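Local coordinates for uncharacterized protein (Vanderwaltozyma polyspora, PDB 5THE) that probably binds RNA as a budding-yeast Argonaute, represented here by its C-terminal lobe with the RNase H-like Piwi domain, at residues L267-V273 against I284-S290; D280-A285 against M303-G309; E311-V316 against Y341-S347; F435-I439 against L468-N473. All coordinates share one frame; numbering follows the deposited sequence.

Contact 1: residues L267-V273 against I284-S290; sequences LVLGSDV and IASLVGS
Gly270 O is gripped twice from the facing strand: the N-H of Val288 reaches it at 2.7 Å, and Leu287 CA adds a CA-H...O contact at 3.2 Å. Gly270 N donates in turn to Val288 O, making a hydrogen-bonded antiparallel pair. Asp272 and Ser286 form the next such pair, where the bond from Asp272 N to Ser286 O is the longer at 3.3 Å. At the far end a side chain takes over: Ser290 OG, set between its own backbone N and carbonyl carbon (chi1 64°), accepts from Val268 N at 3.0 Å and 169°, while Ser290 N donates to Val268 O. On the face carrying Leu269, Ser271 and Val273, Leu287 CD1 lies 3.9 Å from Ser271 CB and 4.0 Å from Leu269 CB, against helix 320-329. On the opposite face Val288 CG2 comes within 3.8 Å of Gly270 N, and Ser286 OG bonds Ala495 O of helix 490-515. Asp272 shares this second face, with its carboxylate close to those of Asp344 and Asp496. This hairpin of the Piwi domain thus presents an acid in a carboxylate cluster, consistent with the acidic centre of RNase H-like folds.

Contact 2: residues D280-A285 against M303-G309; sequences DQNSIA and MLQDGPG
With CG beside its backbone N (chi1 -72°), Asn282 lays its amide against the corner where Gln305 runs into Asp306 and Gly307. ND2 makes a weak, bent hydrogen bond to Gln305 O (2.9 Å, 127°), and OD1 rests 3.3 Å from Gly307 CA. Gln305 CG, beside its own backbone N (chi1 -68°), lies 3.8 Å from Ser283 CB, and a bend at chi2 turns the amide to the following loop: NE2 bonds the carbonyls of Glu310 and Ile312. The backbone bond from Gln305 N to Ser283 O is short at 2.6 Å. Farther along, Ala285 and Met303 exchange two bonds as a hydrogen-bonded antiparallel pair. Between these rungs Ile284 CG1 meets Leu304 CD1 at 3.9 Å, the two side chains crossing at a slant. These strands are the second and third of the antiparallel meander that opens the RNase H-like fold of the Piwi domain, strand 282-289 lying between strands 264-274 and 300-305. Past the corner the pairing gives way to looser links. Ser283 N reaches Gly307 O at 3.2 Å. A water then joins three groups: it donates to Gln281 O, accepts from Gly309 N at 2.8 Å, and is hydrogen-bonded to Ser283 OG, which is also hydrogen-bonded to His275 ND1. Pro308 sets its CA against Gln281 O in a CA-H...O contact on the exposed side, and the carboxylate of Asp306 forms a salt bridge with Lys531.

Contact 3: residues E311-V316 against Y341-S347; sequences EIITNV and YFRDGVS
Ile313 CD1 sits 3.6 Å above one face of the Arg343 guanidinium, displaced toward its rim, and marks the tight half of this contact. At the edge of the same group NH2 donates to Glu311 O; the 2.5 Å separation is unusually short, so its exact length is doubtful. NH1, in the same plane, donates to Asp344 O at 2.7 Å and Gly345 O at 3.0 Å, ending an arginine chain bent at chi2 and chi3. These two NH1 bonds help to fix the rotation of the guanidinium, and NH2 also forms a salt bridge with Glu358. Beside it the Tyr341 hydroxyl lies 3.8 Å from Val316 CG2 and bonds Glu358 as well. The other half, around Glu311 and Ser347, is partly open to solvent and rests on few links. Ser347 OG donates to Glu311 OE1 at 2.9 Å on its syn lone pair, and one water donates to both that oxygen and Gly345 O. Glu311 OE1, held by a hydroxyl and a water, lies 6.9 Å from Arg343 NH1, too far for a salt bridge. The loop before helix 320-329 thus lies over the C-terminal end of strand 339-344, between strand 264-274, touched by Ile313, and helix 351-373, which supplies Glu358.

Contact 4: residues F435-I439 against L468-N473; sequences FDFFI and LQEICN
Gln469 lays its CG over the centre of the Phe437 ring in a CH-pi contact, 3.6 Å from the centroid and only 8° off the ring normal. Its chain runs on extended past the ring, carrying NE2 to 3.6 Å from Phe437 CB with the amide plane turned 65° from the ring. Cys472 approaches the same ring at its edge, its SG 5.3 Å from the centroid in a sulfur-aromatic contact. Leu468 serves two aromatics: its CB lies 4.3 Å from Phe437 CZ, and its CD1 lies 3.8 Å from Phe435 CZ. With CG1 beside its backbone N (chi1 -53°), Ile439 sends CD1 to the helix, 3.5 Å from Gln469 O and 3.9 Å from Cys472 CB. Alternate strand residues, Phe435, Phe437 and Ile439, thus meet Leu468, Gln469, Cys472 and Asn473, which recur along one side of the helix. This is helix-on-sheet packing in the Piwi domain: helix 465-475 covers a face of strand 435-440, which pairs antiparallel with strands 423-425 and 452-459. The contact is buried and carried by apolar and aromatic surfaces; the polar end of Gln469 is bonded outside it, OE1 to Arg30 and NE2 to Asp426. These two bonds hold the amide and probably help to place CG over the ring. Tyr454 of strand 452-459 meets the Phe437 ring and also touches Ile439 and Cys472. On the other side of strand 435-440, Asp436 forms a salt bridge with Arg8 and bonds His453, whose ring stacks with Phe438.

From the N terminus, contact 1 closes the hairpin of strands 264-274 and 282-289. Contact 2 begins before that hairpin is complete, sharing Ile284 and Ala285, so the two cross along the chain as strand 300-305 is added. Contact 3 follows in series: its loop spans helix 320-329 and returns on strand 339-344, which lies parallel to strand 264-274 and so borders contact 1, while Ile313 packs against Val273 and Met303. Contact 4 comes last, closing a 28-residue excursion that includes strand 452-459. Phe342 touches Ile471 and Cys472 there, joining contact 3 to the helix; contact 2 stays about 20 Å from contact 4 at the nearest atoms.

Contact 1: residues L267-V273 against I284-S290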
# COMPACT_ATOMS: atom_id res chain seq x y z
N LEU A 267 -2.24 -15.00 6.32
CA LEU A 267 -1.48 -14.38 5.24
C LEU A 267 -2.44 -13.49 4.46
O LEU A 267 -3.39 -13.98 3.83
CB LEU A 267 -0.86 -15.45 4.35
CG LEU A 267 -0.27 -14.92 3.04
CD1 LEU A 267 0.88 -13.99 3.35
CD2 LEU A 267 0.18 -16.05 2.14
N VAL A 268 -2.23 -12.18 4.53
CA VAL A 268 -3.09 -11.21 3.87
C VAL A 268 -2.39 -10.78 2.59
O VAL A 268 -1.24 -10.32 2.64
CB VAL A 268 -3.41 -10.01 4.77
CG1 VAL A 268 -4.26 -9.00 4.02
CG2 VAL A 268 -4.12 -10.46 6.06
N LEU A 269 -3.08 -10.92 1.46
CA LEU A 269 -2.53 -10.62 0.15
C LEU A 269 -3.30 -9.48 -0.50
O LEU A 269 -4.52 -9.35 -0.32
CB LEU A 269 -2.61 -11.82 -0.79
CG LEU A 269 -1.99 -13.15 -0.36
CD1 LEU A 269 -2.51 -14.20 -1.31
CD2 LEU A 269 -0.47 -13.05 -0.42
N GLY A 270 -2.60 -8.69 -1.29
CA GLY A 270 -3.24 -7.71 -2.15
C GLY A 270 -2.70 -7.81 -3.56
O GLY A 270 -1.50 -7.96 -3.77
N SER A 271 -3.61 -7.75 -4.53
CA SER A 271 -3.20 -7.76 -5.92
C SER A 271 -3.91 -6.65 -6.69
O SER A 271 -4.99 -6.20 -6.32
CB SER A 271 -3.46 -9.11 -6.59
OG SER A 271 -4.83 -9.40 -6.64
N ASP A 272 -3.26 -6.21 -7.76
CA ASP A 272 -3.79 -5.19 -8.65
C ASP A 272 -3.25 -5.49 -10.04
O ASP A 272 -2.24 -6.17 -10.20
CB ASP A 272 -3.40 -3.77 -8.18
CG ASP A 272 -4.02 -2.66 -9.03
OD1 ASP A 272 -5.24 -2.70 -9.29
OD2 ASP A 272 -3.31 -1.70 -9.38
N VAL A 273 -3.97 -5.00 -11.04
CA VAL A 273 -3.52 -5.01 -12.42
C VAL A 273 -3.65 -3.60 -12.96
O VAL A 273 -4.65 -2.92 -12.70
CB VAL A 273 -4.34 -5.98 -13.29
CG1 VAL A 273 -3.74 -6.10 -14.68
CG2 VAL A 273 -4.39 -7.33 -12.64
N ILE A 284 0.23 -5.12 -16.35
CA ILE A 284 1.15 -5.41 -15.25
C ILE A 284 0.32 -5.79 -14.04
O ILE A 284 -0.63 -5.08 -13.69
CB ILE A 284 2.06 -4.21 -14.93
CG1 ILE A 284 2.89 -3.85 -16.15
CG2 ILE A 284 2.96 -4.50 -13.72
CD1 ILE A 284 3.79 -2.64 -15.98
N ALA A 285 0.67 -6.90 -13.40
CA ALA A 285 0.02 -7.37 -12.18
C ALA A 285 1.02 -7.36 -11.04
O ALA A 285 2.22 -7.54 -11.25
CB ALA A 285 -0.56 -8.79 -12.34
N SER A 286 0.51 -7.13 -9.83
CA SER A 286 1.33 -7.16 -8.63
C SER A 286 0.62 -7.98 -7.56
O SER A 286 -0.60 -8.15 -7.59
CB SER A 286 1.62 -5.75 -8.11
OG SER A 286 0.43 -5.15 -7.64
N LEU A 287 1.40 -8.52 -6.63
CA LEU A 287 0.88 -9.28 -5.51
C LEU A 287 1.76 -8.97 -4.31
O LEU A 287 2.95 -9.27 -4.34
CB LEU A 287 0.88 -10.79 -5.80
CG LEU A 287 0.36 -11.64 -4.64
CD1 LEU A 287 -1.14 -11.40 -4.44
CD2 LEU A 287 0.67 -13.16 -4.81
N VAL A 288 1.17 -8.36 -3.28
CA VAL A 288 1.89 -8.08 -2.04
C VAL A 288 1.33 -9.00 -0.97
O VAL A 288 0.21 -9.50 -1.07
CB VAL A 288 1.77 -6.60 -1.59
CG1 VAL A 288 2.33 -5.65 -2.66
CG2 VAL A 288 0.32 -6.26 -1.27
N GLY A 289 2.14 -9.23 0.06
CA GLY A 289 1.70 -10.09 1.14
C GLY A 289 2.29 -9.73 2.49
O GLY A 289 3.44 -9.28 2.58
N SER A 290 1.50 -9.92 3.54
CA SER A 290 1.99 -9.75 4.90
C SER A 290 2.88 -10.92 5.29
O SER A 290 2.93 -11.94 4.60
CB SER A 290 0.81 -9.64 5.86
OG SER A 290 0.09 -10.87 5.87

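Contact 2: residues D280-A285 against M303-G309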
# COMPACT_ATOMS: atom_id res chain seq x y z
N ASP A 280 -0.60 -0.01 -26.30
CA ASP A 280 -0.71 -1.37 -26.81
C ASP A 280 0.16 -2.37 -26.06
O ASP A 280 0.40 -3.47 -26.56
CB ASP A 280 -0.39 -1.42 -28.31
CG ASP A 280 -1.32 -0.54 -29.13
OD1 ASP A 280 -2.51 -0.42 -28.77
OD2 ASP A 280 -0.85 0.04 -30.13
N GLN A 281 0.63 -2.04 -24.86
CA GLN A 281 1.53 -2.93 -24.16
C GLN A 281 0.76 -3.82 -23.18
O GLN A 281 -0.38 -3.53 -22.79
CB GLN A 281 2.62 -2.14 -23.43
CG GLN A 281 3.55 -1.43 -24.40
CD GLN A 281 4.04 -2.37 -25.49
OE1 GLN A 281 4.71 -3.37 -25.21
NE2 GLN A 281 3.70 -2.06 -26.74
N ASN A 282 1.39 -4.94 -22.83
CA ASN A 282 0.80 -5.90 -21.92
C ASN A 282 0.53 -5.25 -20.57
O ASN A 282 1.21 -4.30 -20.16
CB ASN A 282 1.71 -7.12 -21.73
CG ASN A 282 1.76 -8.02 -22.96
OD1 ASN A 282 1.20 -7.70 -24.01
ND2 ASN A 282 2.44 -9.15 -22.83
N SER A 283 -0.46 -5.77 -19.87
CA SER A 283 -0.77 -5.27 -18.55
C SER A 283 0.26 -5.75 -17.52
O SER A 283 1.07 -6.65 -17.77
CB SER A 283 -2.19 -5.70 -18.16
OG SER A 283 -3.10 -5.19 -19.12
N ILE A 284 0.23 -5.12 -16.35
CA ILE A 284 1.15 -5.41 -15.25
C ILE A 284 0.32 -5.79 -14.04
O ILE A 284 -0.63 -5.08 -13.69
CB ILE A 284 2.06 -4.21 -14.93
CG1 ILE A 284 2.89 -3.85 -16.15
CG2 ILE A 284 2.96 -4.50 -13.72
CD1 ILE A 284 3.79 -2.64 -15.98
N ALA A 285 0.67 -6.90 -13.40
CA ALA A 285 0.02 -7.37 -12.18
C ALA A 285 1.02 -7.36 -11.04
O ALA A 285 2.22 -7.54 -11.25
CB ALA A 285 -0.56 -8.79 -12.34
N MET A 303 4.62 -8.87 -12.19
CA MET A 303 4.97 -9.55 -13.42
C MET A 303 4.21 -8.90 -14.57
O MET A 303 3.17 -8.26 -14.37
CB MET A 303 4.66 -11.05 -13.36
CG MET A 303 3.18 -11.33 -13.16
SD MET A 303 2.91 -13.10 -13.01
CE MET A 303 1.17 -13.13 -12.75
N LEU A 304 4.75 -9.06 -15.77
CA LEU A 304 4.08 -8.61 -16.97
C LEU A 304 3.02 -9.63 -17.35
O LEU A 304 3.28 -10.83 -17.35
CB LEU A 304 5.10 -8.46 -18.11
CG LEU A 304 4.60 -7.67 -19.31
CD1 LEU A 304 4.33 -6.22 -18.92
CD2 LEU A 304 5.62 -7.74 -20.44
N GLN A 305 1.81 -9.15 -17.64
CA GLN A 305 0.75 -10.05 -18.08
C GLN A 305 1.04 -10.55 -19.50
O GLN A 305 1.97 -10.10 -20.17
CB GLN A 305 -0.60 -9.35 -18.05
CG GLN A 305 -1.10 -9.02 -16.66
CD GLN A 305 -1.97 -10.12 -16.10
OE1 GLN A 305 -1.47 -11.12 -15.58
NE2 GLN A 305 -3.28 -9.96 -16.22
N ASP A 306 0.18 -11.46 -19.97
CA ASP A 306 0.38 -12.13 -21.25
C ASP A 306 -0.04 -11.29 -22.45
O ASP A 306 0.45 -11.53 -23.55
CB ASP A 306 -0.39 -13.45 -21.27
CG ASP A 306 0.26 -14.51 -20.41
OD1 ASP A 306 1.49 -14.46 -20.26
OD2 ASP A 306 -0.45 -15.40 -19.90
N GLY A 307 -0.94 -10.32 -22.27
CA GLY A 307 -1.42 -9.52 -23.37
C GLY A 307 -1.94 -8.17 -22.91
O GLY A 307 -2.01 -7.88 -21.71
N PRO A 308 -2.31 -7.32 -23.86
CA PRO A 308 -2.79 -5.98 -23.51
C PRO A 308 -4.22 -6.00 -22.99
O PRO A 308 -5.04 -6.82 -23.40
CB PRO A 308 -2.72 -5.22 -24.85
CG PRO A 308 -2.93 -6.29 -25.87
CD PRO A 308 -2.29 -7.54 -25.32
N GLY A 309 -4.50 -5.07 -22.08
CA GLY A 309 -5.82 -5.02 -21.46
C GLY A 309 -6.26 -6.31 -20.81
O GLY A 309 -7.46 -6.60 -20.75
O HOH W 1 -2.41 -3.50 -21.04

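Contact 3: residues E311-V316 against Y341-S347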
# COMPACT_ATOMS: atom_id res chain seq x y z
N GLU A 311 -7.19 -8.36 -17.84
CA GLU A 311 -7.61 -8.08 -16.47
C GLU A 311 -7.37 -9.25 -15.52
O GLU A 311 -7.12 -9.01 -14.33
CB GLU A 311 -9.10 -7.72 -16.44
CG GLU A 311 -9.49 -6.57 -17.35
CD GLU A 311 -10.87 -6.03 -17.02
OE1 GLU A 311 -10.98 -5.19 -16.10
OE2 GLU A 311 -11.85 -6.46 -17.68
N ILE A 312 -7.43 -10.49 -15.99
CA ILE A 312 -7.28 -11.65 -15.12
C ILE A 312 -5.80 -11.98 -14.98
O ILE A 312 -5.08 -12.08 -15.98
CB ILE A 312 -8.07 -12.86 -15.66
CG1 ILE A 312 -9.56 -12.52 -15.76
CG2 ILE A 312 -7.87 -14.06 -14.77
CD1 ILE A 312 -10.16 -12.02 -14.47
N ILE A 313 -5.35 -12.12 -13.74
CA ILE A 313 -3.96 -12.49 -13.47
C ILE A 313 -3.83 -14.00 -13.58
O ILE A 313 -3.95 -14.72 -12.58
CB ILE A 313 -3.48 -12.02 -12.08
CG1 ILE A 313 -3.95 -10.60 -11.77
CG2 ILE A 313 -1.99 -12.12 -12.01
CD1 ILE A 313 -3.76 -10.19 -10.27
N THR A 314 -3.55 -14.48 -14.80
CA THR A 314 -3.60 -15.91 -15.09
C THR A 314 -2.67 -16.71 -14.18
O THR A 314 -3.03 -17.80 -13.73
CB THR A 314 -3.22 -16.16 -16.55
OG1 THR A 314 -4.06 -15.37 -17.39
CG2 THR A 314 -3.42 -17.63 -16.89
N ASN A 315 -1.47 -16.21 -13.95
CA ASN A 315 -0.48 -16.95 -13.19
C ASN A 315 -0.18 -16.24 -11.87
O ASN A 315 0.97 -16.18 -11.43
CB ASN A 315 0.78 -17.16 -14.02
CG ASN A 315 1.57 -18.39 -13.59
OD1 ASN A 315 1.09 -19.22 -12.80
ND2 ASN A 315 2.79 -18.52 -14.12
N VAL A 316 -1.22 -15.72 -11.21
CA VAL A 316 -1.03 -15.05 -9.92
C VAL A 316 -0.37 -16.00 -8.94
O VAL A 316 0.49 -15.60 -8.14
CB VAL A 316 -2.38 -14.49 -9.40
CG1 VAL A 316 -3.38 -15.62 -9.03
CG2 VAL A 316 -2.15 -13.57 -8.20
N TYR A 341 -7.18 -12.95 0.33
CA TYR A 341 -6.73 -12.47 -0.98
C TYR A 341 -7.58 -11.28 -1.42
O TYR A 341 -8.74 -11.44 -1.84
CB TYR A 341 -6.79 -13.61 -1.99
CG TYR A 341 -6.46 -13.21 -3.40
CD1 TYR A 341 -5.27 -12.55 -3.70
CD2 TYR A 341 -7.33 -13.51 -4.45
CE1 TYR A 341 -4.96 -12.19 -5.01
CE2 TYR A 341 -7.03 -13.16 -5.76
CZ TYR A 341 -5.84 -12.51 -6.04
OH TYR A 341 -5.54 -12.16 -7.33
N PHE A 342 -7.02 -10.07 -1.34
CA PHE A 342 -7.73 -8.86 -1.75
C PHE A 342 -7.39 -8.57 -3.20
O PHE A 342 -6.21 -8.41 -3.54
CB PHE A 342 -7.36 -7.66 -0.89
CG PHE A 342 -8.02 -7.66 0.44
CD1 PHE A 342 -9.26 -7.06 0.62
CD2 PHE A 342 -7.40 -8.25 1.52
CE1 PHE A 342 -9.87 -7.05 1.85
CE2 PHE A 342 -8.01 -8.24 2.77
CZ PHE A 342 -9.25 -7.65 2.93
N ARG A 343 -8.40 -8.50 -4.05
CA ARG A 343 -8.19 -8.31 -5.48
C ARG A 343 -8.72 -6.95 -5.90
O ARG A 343 -9.92 -6.68 -5.76
CB ARG A 343 -8.87 -9.42 -6.28
CG ARG A 343 -8.81 -9.19 -7.76
CD ARG A 343 -7.40 -9.13 -8.29
NE ARG A 343 -7.38 -9.68 -9.63
CZ ARG A 343 -7.52 -8.94 -10.72
NH1 ARG A 343 -7.65 -7.62 -10.61
NH2 ARG A 343 -7.53 -9.51 -11.92
N ASP A 344 -7.84 -6.10 -6.42
CA ASP A 344 -8.22 -4.77 -6.89
C ASP A 344 -8.07 -4.70 -8.40
O ASP A 344 -7.35 -5.50 -9.02
CB ASP A 344 -7.35 -3.69 -6.23
CG ASP A 344 -7.91 -2.31 -6.44
OD1 ASP A 344 -7.14 -1.34 -6.57
OD2 ASP A 344 -9.15 -2.19 -6.48
N GLY A 345 -8.72 -3.71 -8.99
CA GLY A 345 -8.53 -3.48 -10.40
C GLY A 345 -9.28 -4.53 -11.19
O GLY A 345 -8.68 -5.21 -12.04
N VAL A 346 -10.57 -4.69 -10.90
CA VAL A 346 -11.36 -5.78 -11.48
C VAL A 346 -12.78 -5.30 -11.75
O VAL A 346 -13.37 -4.54 -10.98
CB VAL A 346 -11.36 -7.02 -10.56
CG1 VAL A 346 -12.03 -6.71 -9.22
CG2 VAL A 346 -12.04 -8.19 -11.26
N SER A 347 -13.33 -5.76 -12.88
CA SER A 347 -14.70 -5.46 -13.27
C SER A 347 -15.64 -6.51 -12.69
O SER A 347 -15.25 -7.66 -12.46
CB SER A 347 -14.85 -5.42 -14.79
OG SER A 347 -13.80 -4.69 -15.40
O HOH W 2 -9.15 -5.13 -14.45

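Contact 4: residues F435-I439 against L468-N473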
# COMPACT_ATOMS: atom_id res chain seq x y z
N PHE A 435 -22.36 -11.45 -2.11
CA PHE A 435 -21.83 -11.11 -0.80
C PHE A 435 -21.04 -9.80 -0.93
O PHE A 435 -19.81 -9.78 -0.96
CB PHE A 435 -20.96 -12.27 -0.29
CG PHE A 435 -20.65 -12.23 1.19
CD1 PHE A 435 -21.00 -11.15 1.97
CD2 PHE A 435 -20.00 -13.30 1.79
CE1 PHE A 435 -20.70 -11.13 3.31
CE2 PHE A 435 -19.70 -13.29 3.14
CZ PHE A 435 -20.05 -12.20 3.90
N ASP A 436 -21.77 -8.69 -1.02
CA ASP A 436 -21.11 -7.40 -1.18
C ASP A 436 -21.54 -6.42 -0.09
O ASP A 436 -22.57 -6.58 0.58
CB ASP A 436 -21.36 -6.81 -2.58
CG ASP A 436 -22.79 -6.32 -2.79
OD1 ASP A 436 -23.74 -7.02 -2.38
OD2 ASP A 436 -22.97 -5.23 -3.37
N PHE A 437 -20.71 -5.40 0.10
CA PHE A 437 -20.98 -4.36 1.09
C PHE A 437 -20.13 -3.15 0.73
O PHE A 437 -19.11 -3.27 0.05
CB PHE A 437 -20.71 -4.83 2.53
CG PHE A 437 -19.37 -5.47 2.74
CD1 PHE A 437 -18.25 -4.69 2.98
CD2 PHE A 437 -19.23 -6.84 2.70
CE1 PHE A 437 -17.02 -5.27 3.18
CE2 PHE A 437 -17.99 -7.44 2.90
CZ PHE A 437 -16.88 -6.65 3.14
N PHE A 438 -20.59 -1.99 1.16
CA PHE A 438 -19.83 -0.75 1.03
C PHE A 438 -19.26 -0.40 2.39
O PHE A 438 -19.93 -0.57 3.42
CB PHE A 438 -20.70 0.42 0.56
CG PHE A 438 -21.22 0.29 -0.83
CD1 PHE A 438 -22.38 -0.43 -1.10
CD2 PHE A 438 -20.58 0.95 -1.88
CE1 PHE A 438 -22.88 -0.53 -2.38
CE2 PHE A 438 -21.08 0.86 -3.18
CZ PHE A 438 -22.23 0.13 -3.42
N ILE A 439 -18.04 0.13 2.41
CA ILE A 439 -17.51 0.78 3.60
C ILE A 439 -16.85 2.08 3.16
O ILE A 439 -16.05 2.09 2.22
CB ILE A 439 -16.51 -0.08 4.39
CG1 ILE A 439 -17.09 -1.45 4.74
CG2 ILE A 439 -16.15 0.62 5.68
CD1 ILE A 439 -16.11 -2.39 5.50
N LEU A 468 -15.81 -10.02 8.12
CA LEU A 468 -15.18 -9.46 6.94
C LEU A 468 -15.22 -7.94 6.97
O LEU A 468 -14.26 -7.28 6.54
CB LEU A 468 -15.86 -9.97 5.67
CG LEU A 468 -15.66 -11.45 5.34
CD1 LEU A 468 -16.24 -11.73 3.96
CD2 LEU A 468 -14.19 -11.84 5.41
N GLN A 469 -16.31 -7.35 7.46
CA GLN A 469 -16.39 -5.89 7.47
C GLN A 469 -15.44 -5.31 8.49
O GLN A 469 -14.88 -4.22 8.27
CB GLN A 469 -17.83 -5.43 7.72
CG GLN A 469 -18.73 -5.72 6.52
CD GLN A 469 -20.22 -5.67 6.82
OE1 GLN A 469 -20.63 -5.23 7.88
NE2 GLN A 469 -21.02 -6.13 5.90
N GLU A 470 -15.22 -6.01 9.60
CA GLU A 470 -14.30 -5.50 10.59
C GLU A 470 -12.87 -5.56 10.08
O GLU A 470 -12.10 -4.60 10.24
CB GLU A 470 -14.45 -6.27 11.91
CG GLU A 470 -13.69 -5.65 13.07
CD GLU A 470 -13.90 -6.37 14.38
OE1 GLU A 470 -14.65 -7.37 14.42
OE2 GLU A 470 -13.30 -5.92 15.37
N ILE A 471 -12.50 -6.68 9.45
CA ILE A 471 -11.18 -6.83 8.83
C ILE A 471 -10.94 -5.75 7.79
O ILE A 471 -9.89 -5.09 7.78
CB ILE A 471 -11.07 -8.23 8.21
CG1 ILE A 471 -10.80 -9.26 9.28
CG2 ILE A 471 -10.03 -8.26 7.10
CD1 ILE A 471 -10.51 -10.55 8.65
N CYS A 472 -11.87 -5.60 6.85
CA CYS A 472 -11.72 -4.60 5.80
C CYS A 472 -11.53 -3.23 6.40
O CYS A 472 -10.58 -2.51 6.05
CB CYS A 472 -12.94 -4.62 4.89
SG CYS A 472 -12.93 -6.08 3.83
N ASN A 473 -12.40 -2.86 7.34
CA ASN A 473 -12.29 -1.56 7.97
C ASN A 473 -10.98 -1.43 8.73
O ASN A 473 -10.27 -0.44 8.59
CB ASN A 473 -13.48 -1.30 8.88
CG ASN A 473 -13.48 0.12 9.44
OD1 ASN A 473 -13.40 1.08 8.68
ND2 ASN A 473 -13.50 0.24 10.75